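Local structure of odorant-binding protein 1d (Locusta migratoria, 4PT1) at residues Y50-M55 against E101-I106; F67-E72 against V87-K92; T8-D13 against E72-P77. The protein probably binds and carries odorants, as a small, secreted, all-helical member of the PBP/GOBP family. All blocks are in the same frame, centred on the assembly; numbering follows the deposited sequence.

Contact 1. Residues Y50-M55 against E101-I106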
ATOM      1  N   TYR A  50       4.770   7.920  -3.086  1.00 13.11           N
ATOM      2  CA  TYR A  50       5.358   6.753  -2.438  1.00 11.68           C
ATOM      3  C   TYR A  50       4.416   5.529  -2.515  1.00 11.52           C
ATOM      4  O   TYR A  50       4.855   4.433  -2.874  1.00 10.47           O
ATOM      5  CB  TYR A  50       5.709   7.082  -1.001  1.00 12.54           C
ATOM      6  CG  TYR A  50       6.228   5.914  -0.214  1.00 12.22           C
ATOM      7  CD1 TYR A  50       7.580   5.551  -0.276  1.00 13.60           C
ATOM      8  CD2 TYR A  50       5.391   5.185   0.616  1.00 11.76           C
ATOM      9  CE1 TYR A  50       8.057   4.497   0.466  1.00 16.01           C
ATOM     10  CE2 TYR A  50       5.859   4.106   1.354  1.00 13.05           C
ATOM     11  CZ  TYR A  50       7.189   3.771   1.268  1.00 14.67           C
ATOM     12  OH  TYR A  50       7.634   2.738   2.006  1.00 14.64           O
ATOM     13  N   LEU A  51       3.131   5.698  -2.183  1.00 11.87           N
ATOM     14  CA  LEU A  51       2.117   4.650  -2.390  1.00 13.29           C
ATOM     15  C   LEU A  51       2.091   4.179  -3.842  1.00 11.77           C
ATOM     16  O   LEU A  51       2.105   2.963  -4.127  1.00 11.18           O
ATOM     17  CB  LEU A  51       0.712   5.130  -1.984  1.00 16.12           C
ATOM     18  CG  LEU A  51       0.521   5.442  -0.485  1.00 17.34           C
ATOM     19  CD1 LEU A  51      -0.889   5.963  -0.245  1.00 23.79           C
ATOM     20  CD2 LEU A  51       0.827   4.242   0.416  1.00 19.98           C
ATOM     21  N   LYS A  52       2.069   5.143  -4.762  1.00 12.06           N
ATOM     22  CA  LYS A  52       2.101   4.835  -6.191  1.00 11.56           C
ATOM     23  C   LYS A  52       3.339   4.014  -6.539  1.00 11.34           C
ATOM     24  O   LYS A  52       3.255   3.022  -7.266  1.00 11.00           O
ATOM     25  CB  LYS A  52       2.007   6.138  -7.015  1.00 14.07           C
ATOM     26  CG  LYS A  52       2.122   5.981  -8.519  1.00 14.60           C
ATOM     27  CD  LYS A  52       3.524   6.193  -9.021  1.00 17.12           C
ATOM     28  CE  LYS A  52       3.514   6.363 -10.532  1.00 17.18           C
ATOM     29  NZ  LYS A  52       4.886   6.526 -11.028  1.00 18.69           N
ATOM     30  N   CYS A  53       4.486   4.403  -6.004  1.00 11.16           N
ATOM     31  CA  CYS A  53       5.735   3.730  -6.328  1.00 10.89           C
ATOM     32  C   CYS A  53       5.716   2.273  -5.877  1.00 11.16           C
ATOM     33  O   CYS A  53       6.171   1.407  -6.609  1.00 12.44           O
ATOM     34  CB  CYS A  53       6.910   4.483  -5.694  1.00 11.32           C
ATOM     35  SG  CYS A  53       8.508   3.730  -6.000  1.00 14.36           S
ATOM     36  N   ILE A  54       5.212   2.009  -4.673  1.00 11.25           N
ATOM     37  CA  ILE A  54       5.038   0.644  -4.172  1.00 12.92           C
ATOM     38  C   ILE A  54       4.150  -0.153  -5.134  1.00 12.98           C
ATOM     39  O   ILE A  54       4.467  -1.273  -5.508  1.00 12.05           O
ATOM     40  CB  ILE A  54       4.446   0.615  -2.746  1.00 16.09           C
ATOM     41  CG1 ILE A  54       5.507   1.013  -1.721  1.00 18.03           C
ATOM     42  CG2 ILE A  54       3.946  -0.794  -2.367  1.00 17.87           C
ATOM     43  CD1 ILE A  54       4.906   1.199  -0.351  1.00 21.02           C
ATOM     44  N   MET A  55       3.036   0.433  -5.556  1.00 10.64           N
ATOM     45  CA  MET A  55       2.136  -0.310  -6.429  1.00  9.68           C
ATOM     46  C   MET A  55       2.808  -0.636  -7.761  1.00  9.60           C
ATOM     47  O   MET A  55       2.605  -1.721  -8.307  1.00 13.84           O
ATOM     48  CB  MET A  55       0.827   0.447  -6.639  1.00  9.98           C
ATOM     49  CG  MET A  55       0.009   0.589  -5.368  1.00 11.62           C
ATOM     50  SD  MET A  55      -1.553   1.412  -5.681  1.00 13.84           S
ATOM     51  CE  MET A  55      -2.482   0.049  -6.399  1.00 12.21           C
ATOM     52  N   GLU A 101      -2.410  10.350  -7.061  1.00 19.21           N
ATOM     53  CA  GLU A 101      -3.676  10.537  -6.325  1.00 20.55           C
ATOM     54  C   GLU A 101      -4.459   9.220  -6.400  1.00 20.07           C
ATOM     55  O   GLU A 101      -4.948   8.747  -5.383  1.00 21.33           O
ATOM     56  CB  GLU A 101      -4.474  11.743  -6.886  1.00 23.59           C
ATOM     57  CG  GLU A 101      -5.707  12.189  -6.077  1.00 23.41           C
ATOM     58  CD  GLU A 101      -5.400  12.750  -4.696  1.00 25.20           C
ATOM     59  OE1 GLU A 101      -4.245  13.114  -4.421  1.00 31.56           O
ATOM     60  OE2 GLU A 101      -6.334  12.853  -3.863  1.00 25.00           O
ATOM     61  N   THR A 102      -4.516   8.630  -7.594  1.00 19.00           N
ATOM     62  CA  THR A 102      -5.142   7.297  -7.842  1.00 20.64           C
ATOM     63  C   THR A 102      -4.667   6.257  -6.842  1.00 18.56           C
ATOM     64  O   THR A 102      -5.486   5.610  -6.166  1.00 15.05           O
ATOM     65  CB  THR A 102      -4.851   6.789  -9.276  1.00 22.89           C
ATOM     66  OG1 THR A 102      -5.543   7.611 -10.230  1.00 33.12           O
ATOM     67  CG2 THR A 102      -5.288   5.317  -9.483  1.00 20.98           C
ATOM     68  N   ALA A 103      -3.349   6.098  -6.724  1.00 14.38           N
ATOM     69  CA  ALA A 103      -2.817   5.155  -5.732  1.00 13.37           C
ATOM     70  C   ALA A 103      -3.279   5.513  -4.319  1.00 13.87           C
ATOM     71  O   ALA A 103      -3.763   4.654  -3.590  1.00 13.74           O
ATOM     72  CB  ALA A 103      -1.296   5.095  -5.790  1.00 10.48           C
ATOM     73  N   TYR A 104      -3.148   6.788  -3.935  1.00 19.25           N
ATOM     74  CA  TYR A 104      -3.422   7.210  -2.535  1.00 19.07           C
ATOM     75  C   TYR A 104      -4.883   6.935  -2.141  1.00 19.43           C
ATOM     76  O   TYR A 104      -5.160   6.507  -1.018  1.00 22.66           O
ATOM     77  CB  TYR A 104      -3.014   8.688  -2.302  1.00 20.87           C
ATOM     78  CG  TYR A 104      -3.365   9.257  -0.924  1.00 16.64           C
ATOM     79  CD1 TYR A 104      -2.534   9.057   0.185  1.00 18.27           C
ATOM     80  CD2 TYR A 104      -4.516   9.988  -0.735  1.00 19.32           C
ATOM     81  CE1 TYR A 104      -2.862   9.584   1.437  1.00 20.19           C
ATOM     82  CE2 TYR A 104      -4.864  10.520   0.506  1.00 22.19           C
ATOM     83  CZ  TYR A 104      -4.037  10.315   1.600  1.00 22.99           C
ATOM     84  OH  TYR A 104      -4.368  10.840   2.852  1.00 28.62           O
ATOM     85  N   GLN A 105      -5.794   7.141  -3.084  1.00 16.05           N
ATOM     86  CA  GLN A 105      -7.211   6.966  -2.851  1.00 19.26           C
ATOM     87  C   GLN A 105      -7.720   5.551  -3.131  1.00 20.70           C
ATOM     88  O   GLN A 105      -8.778   5.189  -2.611  1.00 19.03           O
ATOM     89  CB  GLN A 105      -8.004   7.962  -3.712  1.00 17.08           C
ATOM     90  CG  GLN A 105      -7.655   9.430  -3.457  1.00 19.72           C
ATOM     91  CD  GLN A 105      -8.079   9.963  -2.091  1.00 20.93           C
ATOM     92  OE1 GLN A 105      -8.787   9.300  -1.339  1.00 24.88           O
ATOM     93  NE2 GLN A 105      -7.626  11.169  -1.761  1.00 25.53           N
ATOM     94  N   ILE A 106      -7.007   4.756  -3.947  1.00 21.29           N
ATOM     95  CA  ILE A 106      -7.251   3.308  -3.944  1.00 16.86           C
ATOM     96  C   ILE A 106      -6.992   2.861  -2.495  1.00 14.74           C
ATOM     97  O   ILE A 106      -7.788   2.137  -1.913  1.00 16.23           O
ATOM     98  CB  ILE A 106      -6.363   2.518  -4.956  1.00 14.08           C
ATOM     99  CG1 ILE A 106      -6.865   2.680  -6.403  1.00 15.60           C
ATOM    100  CG2 ILE A 106      -6.368   1.029  -4.591  1.00 13.79           C
ATOM    101  CD1 ILE A 106      -5.919   2.157  -7.474  1.00 16.99           C
TER

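Contact 2. Residues F67-E72 against V87-K92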
ATOM      1  N   PHE A  67      -4.521   0.731 -12.933  1.00 19.73           N
ATOM      2  CA  PHE A  67      -4.676  -0.352 -11.929  1.00 17.99           C
ATOM      3  C   PHE A  67      -4.777  -1.740 -12.568  1.00 20.75           C
ATOM      4  O   PHE A  67      -5.496  -1.924 -13.549  1.00 24.06           O
ATOM      5  CB  PHE A  67      -5.897  -0.058 -11.046  1.00 18.59           C
ATOM      6  CG  PHE A  67      -6.119  -1.071  -9.953  1.00 18.55           C
ATOM      7  CD1 PHE A  67      -5.281  -1.120  -8.851  1.00 18.07           C
ATOM      8  CD2 PHE A  67      -7.160  -1.979 -10.040  1.00 18.14           C
ATOM      9  CE1 PHE A  67      -5.489  -2.040  -7.850  1.00 18.95           C
ATOM     10  CE2 PHE A  67      -7.382  -2.898  -9.045  1.00 19.50           C
ATOM     11  CZ  PHE A  67      -6.548  -2.938  -7.948  1.00 19.48           C
ATOM     12  N   VAL A  68      -4.051  -2.718 -12.018  1.00 19.26           N
ATOM     13  CA  VAL A  68      -4.034  -4.085 -12.536  1.00 19.99           C
ATOM     14  C   VAL A  68      -4.531  -5.071 -11.450  1.00 20.73           C
ATOM     15  O   VAL A  68      -3.779  -5.510 -10.580  1.00 18.29           O
ATOM     16  CB  VAL A  68      -2.640  -4.477 -13.059  1.00 20.94           C
ATOM     17  CG1 VAL A  68      -2.676  -5.843 -13.713  1.00 22.03           C
ATOM     18  CG2 VAL A  68      -2.132  -3.447 -14.071  1.00 20.72           C
ATOM     19  N   LEU A  69      -5.808  -5.425 -11.539  1.00 20.02           N
ATOM     20  CA  LEU A  69      -6.501  -6.213 -10.494  1.00 16.91           C
ATOM     21  C   LEU A  69      -5.841  -7.547 -10.174  1.00 16.43           C
ATOM     22  O   LEU A  69      -5.712  -7.890  -9.022  1.00 21.15           O
ATOM     23  CB  LEU A  69      -7.952  -6.464 -10.906  1.00 18.33           C
ATOM     24  CG  LEU A  69      -8.830  -7.362 -10.028  1.00 20.08           C
ATOM     25  CD1 LEU A  69      -8.990  -6.803  -8.621  1.00 20.33           C
ATOM     26  CD2 LEU A  69     -10.197  -7.527 -10.691  1.00 24.47           C
ATOM     27  N   GLU A  70      -5.443  -8.298 -11.190  1.00 19.13           N
ATOM     28  CA  GLU A  70      -4.907  -9.648 -11.000  1.00 18.55           C
ATOM     29  C   GLU A  70      -3.636  -9.600 -10.168  1.00 18.44           C
ATOM     30  O   GLU A  70      -3.407 -10.442  -9.292  1.00 15.88           O
ATOM     31  CB  GLU A  70      -4.636 -10.326 -12.367  1.00 22.67           C
ATOM     32  N   GLU A  71      -2.821  -8.586 -10.421  1.00 17.91           N
ATOM     33  CA  GLU A  71      -1.582  -8.408  -9.672  1.00 17.44           C
ATOM     34  C   GLU A  71      -1.844  -8.003  -8.236  1.00 14.06           C
ATOM     35  O   GLU A  71      -1.151  -8.444  -7.341  1.00 15.66           O
ATOM     36  CB  GLU A  71      -0.669  -7.395 -10.355  1.00 18.30           C
ATOM     37  CG  GLU A  71      -0.202  -7.857 -11.733  1.00 19.39           C
ATOM     38  CD  GLU A  71       0.920  -8.874 -11.716  1.00 21.49           C
ATOM     39  OE1 GLU A  71       1.428  -9.255 -10.642  1.00 22.16           O
ATOM     40  OE2 GLU A  71       1.303  -9.300 -12.830  1.00 28.55           O
ATOM     41  N   GLU A  72      -2.845  -7.172  -8.013  1.00 13.64           N
ATOM     42  CA  GLU A  72      -3.133  -6.727  -6.655  1.00 13.90           C
ATOM     43  C   GLU A  72      -3.686  -7.866  -5.810  1.00 13.29           C
ATOM     44  O   GLU A  72      -3.351  -7.977  -4.633  1.00 12.62           O
ATOM     45  CB  GLU A  72      -4.070  -5.520  -6.645  1.00 13.46           C
ATOM     46  CG  GLU A  72      -4.209  -4.814  -5.299  1.00 14.32           C
ATOM     47  CD  GLU A  72      -3.003  -3.969  -4.886  1.00 15.21           C
ATOM     48  OE1 GLU A  72      -1.835  -4.269  -5.223  1.00 16.07           O
ATOM     49  OE2 GLU A  72      -3.223  -2.981  -4.179  1.00 14.57           O
ATOM     50  N   VAL A  87     -11.724  -6.629   0.049  1.00 11.47           N
ATOM     51  CA  VAL A  87     -11.327  -5.227  -0.048  1.00 13.40           C
ATOM     52  C   VAL A  87     -10.854  -4.783  -1.442  1.00 14.79           C
ATOM     53  O   VAL A  87     -11.279  -3.754  -1.954  1.00 17.56           O
ATOM     54  CB  VAL A  87     -10.259  -4.930   1.000  1.00 14.04           C
ATOM     55  CG1 VAL A  87      -9.621  -3.579   0.745  1.00 16.22           C
ATOM     56  CG2 VAL A  87     -10.885  -5.026   2.392  1.00 13.94           C
ATOM     57  N   VAL A  88      -9.984  -5.570  -2.073  1.00 14.15           N
ATOM     58  CA  VAL A  88      -9.507  -5.214  -3.393  1.00 14.65           C
ATOM     59  C   VAL A  88     -10.644  -5.139  -4.421  1.00 16.82           C
ATOM     60  O   VAL A  88     -10.688  -4.199  -5.230  1.00 17.14           O
ATOM     61  CB  VAL A  88      -8.399  -6.168  -3.881  1.00 14.53           C
ATOM     62  CG1 VAL A  88      -8.093  -5.897  -5.355  1.00 16.09           C
ATOM     63  CG2 VAL A  88      -7.157  -5.997  -3.032  1.00 17.92           C
ATOM     64  N   HIS A  89     -11.558  -6.108  -4.376  1.00 15.72           N
ATOM     65  CA  HIS A  89     -12.683  -6.150  -5.316  1.00 17.81           C
ATOM     66  C   HIS A  89     -13.587  -4.984  -5.100  1.00 19.77           C
ATOM     67  O   HIS A  89     -14.174  -4.470  -6.064  1.00 24.69           O
ATOM     68  CB  HIS A  89     -13.445  -7.483  -5.245  1.00 16.90           C
ATOM     69  CG  HIS A  89     -12.755  -8.619  -5.973  1.00 15.57           C
ATOM     70  ND1 HIS A  89     -12.692  -8.681  -7.320  1.00 17.78           N
ATOM     71  CD2 HIS A  89     -12.125  -9.760  -5.501  1.00 14.51           C
ATOM     72  CE1 HIS A  89     -12.032  -9.789  -7.688  1.00 18.54           C
ATOM     73  NE2 HIS A  89     -11.679 -10.451  -6.575  1.00 17.15           N
ATOM     74  N   SER A  90     -13.690  -4.517  -3.855  1.00 18.20           N
ATOM     75  CA  SER A  90     -14.570  -3.383  -3.554  1.00 20.37           C
ATOM     76  C   SER A  90     -13.997  -2.029  -4.026  1.00 22.14           C
ATOM     77  O   SER A  90     -14.734  -1.041  -4.129  1.00 25.35           O
ATOM     78  CB  SER A  90     -14.946  -3.351  -2.063  1.00 22.72           C
ATOM     79  OG  SER A  90     -13.888  -2.919  -1.229  1.00 24.19           O
ATOM     80  N   CYS A  91     -12.703  -2.004  -4.353  1.00 19.85           N
ATOM     81  CA  CYS A  91     -11.968  -0.762  -4.645  1.00 21.79           C
ATOM     82  C   CYS A  91     -11.347  -0.734  -6.046  1.00 23.14           C
ATOM     83  O   CYS A  91     -10.544   0.156  -6.375  1.00 22.62           O
ATOM     84  CB  CYS A  91     -10.888  -0.579  -3.573  1.00 23.25           C
ATOM     85  SG  CYS A  91     -11.580  -0.287  -1.924  1.00 20.74           S
ATOM     86  N   LYS A  92     -11.736  -1.700  -6.874  1.00 22.67           N
ATOM     87  CA  LYS A  92     -11.076  -1.938  -8.155  1.00 25.34           C
ATOM     88  C   LYS A  92     -11.460  -0.953  -9.273  1.00 25.63           C
ATOM     89  O   LYS A  92     -10.871  -1.008 -10.362  1.00 28.90           O
ATOM     90  CB  LYS A  92     -11.319  -3.375  -8.635  1.00 25.92           C
ATOM     91  CG  LYS A  92     -12.779  -3.760  -8.876  1.00 25.03           C
ATOM     92  CD  LYS A  92     -12.868  -5.228  -9.263  1.00 24.99           C
ATOM     93  CE  LYS A  92     -14.265  -5.797  -9.095  1.00 27.20           C
ATOM     94  NZ  LYS A  92     -14.229  -7.265  -9.327  1.00 27.96           N
TER

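Contact 3. Residues T8-D13 against E72-P77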
ATOM      1  N   THR A   8       3.003 -12.793   5.722  1.00 26.78           N
ATOM      2  CA  THR A   8       4.072 -13.095   4.775  1.00 28.29           C
ATOM      3  C   THR A   8       3.625 -12.625   3.379  1.00 27.03           C
ATOM      4  O   THR A   8       2.771 -11.744   3.283  1.00 28.19           O
ATOM      5  CB  THR A   8       4.461 -14.594   4.794  1.00 29.62           C
ATOM      6  OG1 THR A   8       3.374 -15.401   4.318  1.00 26.44           O
ATOM      7  CG2 THR A   8       4.838 -15.026   6.202  1.00 33.62           C
ATOM      8  N   GLY A   9       4.204 -13.173   2.314  1.00 25.14           N
ATOM      9  CA  GLY A   9       3.875 -12.746   0.947  1.00 28.78           C
ATOM     10  C   GLY A   9       4.939 -11.859   0.322  1.00 27.17           C
ATOM     11  O   GLY A   9       5.846 -11.390   1.012  1.00 26.10           O
ATOM     12  N   ARG A  10       4.829 -11.629  -0.988  1.00 23.79           N
ATOM     13  CA  ARG A  10       5.885 -10.935  -1.740  1.00 23.09           C
ATOM     14  C   ARG A  10       6.109  -9.492  -1.289  1.00 23.05           C
ATOM     15  O   ARG A  10       7.247  -9.030  -1.249  1.00 23.13           O
ATOM     16  CB  ARG A  10       5.658 -11.017  -3.260  1.00 26.15           C
ATOM     17  CG  ARG A  10       4.386 -10.387  -3.822  1.00 29.69           C
ATOM     18  CD  ARG A  10       4.207 -10.797  -5.289  1.00 35.46           C
ATOM     19  NE  ARG A  10       3.176 -10.031  -5.998  1.00 36.73           N
ATOM     20  CZ  ARG A  10       2.894 -10.149  -7.299  1.00 39.33           C
ATOM     21  NH1 ARG A  10       3.567 -11.007  -8.062  1.00 38.48           N
ATOM     22  NH2 ARG A  10       1.931  -9.401  -7.849  1.00 36.91           N
ATOM     23  N   ILE A  11       5.043  -8.786  -0.916  1.00 21.78           N
ATOM     24  CA  ILE A  11       5.185  -7.406  -0.457  1.00 20.19           C
ATOM     25  C   ILE A  11       5.904  -7.341   0.897  1.00 19.76           C
ATOM     26  O   ILE A  11       6.830  -6.546   1.096  1.00 21.60           O
ATOM     27  CB  ILE A  11       3.823  -6.681  -0.372  1.00 19.09           C
ATOM     28  CG1 ILE A  11       3.224  -6.532  -1.774  1.00 19.93           C
ATOM     29  CG2 ILE A  11       3.994  -5.316   0.265  1.00 24.58           C
ATOM     30  CD1 ILE A  11       2.010  -5.623  -1.811  1.00 23.27           C
ATOM     31  N   MET A  12       5.508  -8.189   1.829  1.00 21.17           N
ATOM     32  CA  MET A  12       6.171  -8.188   3.122  1.00 23.36           C
ATOM     33  C   MET A  12       7.626  -8.640   2.988  1.00 22.64           C
ATOM     34  O   MET A  12       8.518  -8.032   3.610  1.00 25.55           O
ATOM     35  CB  MET A  12       5.406  -9.043   4.138  1.00 25.75           C
ATOM     36  CG  MET A  12       4.081  -8.421   4.557  1.00 29.39           C
ATOM     37  SD  MET A  12       4.266  -6.816   5.359  1.00 31.47           S
ATOM     38  CE  MET A  12       2.611  -6.143   5.224  1.00 33.67           C
ATOM     39  N   ASP A  13       7.862  -9.672   2.174  1.00 23.64           N
ATOM     40  CA  ASP A  13       9.226 -10.188   1.911  1.00 26.93           C
ATOM     41  C   ASP A  13      10.175  -9.099   1.425  1.00 23.72           C
ATOM     42  O   ASP A  13      11.345  -9.058   1.827  1.00 23.44           O
ATOM     43  CB  ASP A  13       9.219 -11.298   0.841  1.00 28.68           C
ATOM     44  CG  ASP A  13       8.802 -12.669   1.383  1.00 30.39           C
ATOM     45  OD1 ASP A  13       8.905 -12.911   2.609  1.00 35.78           O
ATOM     46  OD2 ASP A  13       8.385 -13.516   0.556  1.00 29.65           O
ATOM     47  N   GLU A  72      -2.845  -7.172  -8.013  1.00 13.64           N
ATOM     48  CA  GLU A  72      -3.133  -6.727  -6.655  1.00 13.90           C
ATOM     49  C   GLU A  72      -3.686  -7.866  -5.810  1.00 13.29           C
ATOM     50  O   GLU A  72      -3.351  -7.977  -4.633  1.00 12.62           O
ATOM     51  CB  GLU A  72      -4.070  -5.520  -6.645  1.00 13.46           C
ATOM     52  CG  GLU A  72      -4.209  -4.814  -5.299  1.00 14.32           C
ATOM     53  CD  GLU A  72      -3.003  -3.969  -4.886  1.00 15.21           C
ATOM     54  OE1 GLU A  72      -1.835  -4.269  -5.223  1.00 16.07           O
ATOM     55  OE2 GLU A  72      -3.223  -2.981  -4.179  1.00 14.57           O
ATOM     56  N   LEU A  73      -4.516  -8.723  -6.414  1.00 13.50           N
ATOM     57  CA  LEU A  73      -5.043  -9.887  -5.706  1.00 14.12           C
ATOM     58  C   LEU A  73      -3.906 -10.794  -5.308  1.00 14.91           C
ATOM     59  O   LEU A  73      -3.892 -11.314  -4.199  1.00 18.20           O
ATOM     60  CB  LEU A  73      -6.081 -10.636  -6.542  1.00 14.53           C
ATOM     61  CG  LEU A  73      -7.377  -9.876  -6.863  1.00 12.41           C
ATOM     62  CD1 LEU A  73      -8.204 -10.603  -7.903  1.00 15.92           C
ATOM     63  CD2 LEU A  73      -8.225  -9.581  -5.630  1.00 15.84           C
ATOM     64  N   GLU A  74      -2.939 -10.981  -6.199  1.00 16.71           N
ATOM     65  CA  GLU A  74      -1.740 -11.737  -5.834  1.00 20.13           C
ATOM     66  C   GLU A  74      -0.945 -11.066  -4.700  1.00 19.95           C
ATOM     67  O   GLU A  74      -0.335 -11.758  -3.870  1.00 26.02           O
ATOM     68  CB  GLU A  74      -0.837 -11.954  -7.045  1.00 23.75           C
ATOM     69  CG  GLU A  74      -1.367 -12.970  -8.038  1.00 29.12           C
ATOM     70  CD  GLU A  74      -0.391 -13.209  -9.178  1.00 37.63           C
ATOM     71  OE1 GLU A  74       0.746 -13.671  -8.908  1.00 43.10           O
ATOM     72  OE2 GLU A  74      -0.758 -12.923 -10.342  1.00 42.92           O
ATOM     73  N   ASN A  75      -0.956  -9.734  -4.662  1.00 17.84           N
ATOM     74  CA  ASN A  75      -0.248  -8.963  -3.607  1.00 16.90           C
ATOM     75  C   ASN A  75      -0.830  -9.101  -2.204  1.00 16.36           C
ATOM     76  O   ASN A  75      -0.170  -8.763  -1.222  1.00 16.40           O
ATOM     77  CB  ASN A  75      -0.170  -7.470  -3.964  1.00 16.17           C
ATOM     78  CG  ASN A  75       0.770  -7.196  -5.107  1.00 17.74           C
ATOM     79  OD1 ASN A  75       1.663  -7.993  -5.363  1.00 17.38           O
ATOM     80  ND2 ASN A  75       0.554  -6.079  -5.837  1.00 17.21           N
ATOM     81  N   VAL A  76      -2.071  -9.565  -2.096  1.00 15.50           N
ATOM     82  CA  VAL A  76      -2.682  -9.754  -0.759  1.00 15.33           C
ATOM     83  C   VAL A  76      -1.942 -10.866  -0.010  1.00 15.57           C
ATOM     84  O   VAL A  76      -1.752 -11.940  -0.573  1.00 18.04           O
ATOM     85  CB  VAL A  76      -4.167 -10.143  -0.860  1.00 13.62           C
ATOM     86  CG1 VAL A  76      -4.745 -10.411   0.528  1.00 11.86           C
ATOM     87  CG2 VAL A  76      -4.953  -9.065  -1.595  1.00 14.68           C
ATOM     88  N   PRO A  77      -1.481 -10.600   1.232  1.00 15.06           N
ATOM     89  CA  PRO A  77      -0.751 -11.612   1.998  1.00 18.03           C
ATOM     90  C   PRO A  77      -1.592 -12.855   2.175  1.00 18.44           C
ATOM     91  O   PRO A  77      -2.812 -12.747   2.355  1.00 19.09           O
ATOM     92  CB  PRO A  77      -0.513 -10.917   3.344  1.00 17.05           C
ATOM     93  CG  PRO A  77      -0.412  -9.489   2.986  1.00 16.85           C
ATOM     94  CD  PRO A  77      -1.419  -9.289   1.886  1.00 16.75           C
TER
HETATM   95  O   HOH W   1       2.191  -9.904  -0.963  1.00 28.44           O

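Contact 1. Residues Y50-M55 against E101-I106
The ring of Tyr104 is met obliquely by a methyl of Leu51, with CD1 of Leu51 3.5 Å from CD1 of Tyr104. At the edge of the same ring, in its plane, lies NE2 of Gln105. NE2 of Gln105 donates a hydrogen bond to OE2 of Glu101, one turn earlier in the helix, at 3.0 Å. The setting is the helical fold of insect odorant-binding proteins. Segments 50-55 and 101-106, on helices 45-57 and 99-113, cross nearly at right angles (87°), their axes 7.9 Å apart at the closest. The disulfide Cys49-Cys100 ties the same two helices. Ala103 sits at the crossing, and its small side chain lets the backbones come close. CB of Ala103 is 3.4 Å from CA of Lys52. CB of Leu51 flanks it at 4.3 Å from CB of Ala103. The amine of Lys52 leads away to a salt bridge with Asp63. No hydrogen bond spans the two segments; they meet by apolar packing. Leu51 also lines the pocket that holds a 2-(2-methoxyethoxy)ethanol molecule, with Ile54, His107 and Phe125. Met55 also packs on Ala103, its SD 3.7 Å from CB of Ala103. Its chain runs straight to SD and then bends (chi3 78°), which brings CE within 4.2 Å of CD1 of Ile106.

Contact 2. Residues F67-E72 against V87-K92
Lys92 reaches back along Phe67, Leu69 and His89, where the chain leading into helix 69-75 meets helix 81-90 and the residues after it in this all-helical odorant-binding fold. CB of Lys92 lies 4.0 Å from CE2 of Phe67. CG stands between the backbone N and the carbonyl carbon (chi1 61°), and the chain beyond it is extended. CD then passes CD2 of Leu69 at 3.8 Å. CE comes to the edge of the His89 imidazole, in its plane. At the tip, NZ donates to ND1 of His89 at 2.9 Å, close to the ring plane. This bond helps to set the turn of the imidazole and uses ND1 as an acceptor.

Leu69 is the hub of the apolar part. Its CD1 packs on CG1 of Val88 at 3.5 Å, while CD2 also nears CE1 of His89. An alanine in place of Leu69 would be likely to open a gap between Val88 and the Lys92 chain and leave the His89 ring less supported. Phe67 presents its edge to Val88, with CZ 4.2 Å from CG1, and also packs on Ile106 and Met55. Next to Lys92, Cys91 is joined to Cys109 on helix 99-113. The carboxylate of Glu72 turns to Tyr110 OH, but its aliphatic part stays in the contact: CG of Glu72 lies 3.9 Å from CG2 of Val88.

Contact 3. Residues T8-D13 against E72-P77
Arg10 grips the amide oxygen of Asn75 side-on with two nitrogens. NE donates to OD1 of Asn75 at 2.6 Å (151°), nearly in line with the C=O bond. NH2 of Arg10 reaches the same OD1 at 2.9 Å, more bent (134°) and from above the carbonyl plane. Both bonds lie close to the guanidinium plane, although the amide is turned about 50° to it. The chain of Arg10 is extended from CG to NE, which carries the group across to Asn75.

The other end of the amide is also satisfied. ND2 of Asn75 donates almost straight to OE1 of Glu72 at 3.1 Å, and also to the carbonyl of Phe58. The buried amide is thus held at both ends, which fixes its flip. NH2 of Arg10 has a second partner, the carboxylate of Glu71. CB of Glu74 lies over one guanidinium face. OE1 of Glu74 is 4.0 Å from NH1 of Arg10, a long salt bridge in which no N-H points at the oxygen. A water joins the backbones: it accepts from Ile11 N at 3.1 Å and donates to Asn75 O at 2.6 Å. OG1 of Thr8 is hydrogen-bonded to Glu79.

Van der Waals packing completes the contact. CD1 of Ile11 sits 3.6 Å from CB of Asn75, and CB of Pro77 lies against Thr8 O. The short helix 10-13 thereby meets helix 69-75 and the residues after it. Ile11 and Met12 also touch Phe125 of helix 115-129, while Leu73 and Val76 face helix 81-90.

Helix 69-75 links the three contacts. Contacts 2 and 3 both use it and share Glu72. In contact 1, CE of Met55 packs on Glu72 of that helix and on Phe67 just before it. The centres of contacts 1 and 2 are about 13 Å apart, as are those of 2 and 3; contacts 1 and 3 lie about 16 Å apart, on opposite sides of the chain's centre. Along the chain, both segments of contact 2 fall between those of contact 1. Contact 3 starts near the N-terminus, and its segments alternate with those of each other contact. Five helices thus pack together, and contact 1 holds the pocket residues Leu51 and Ile54.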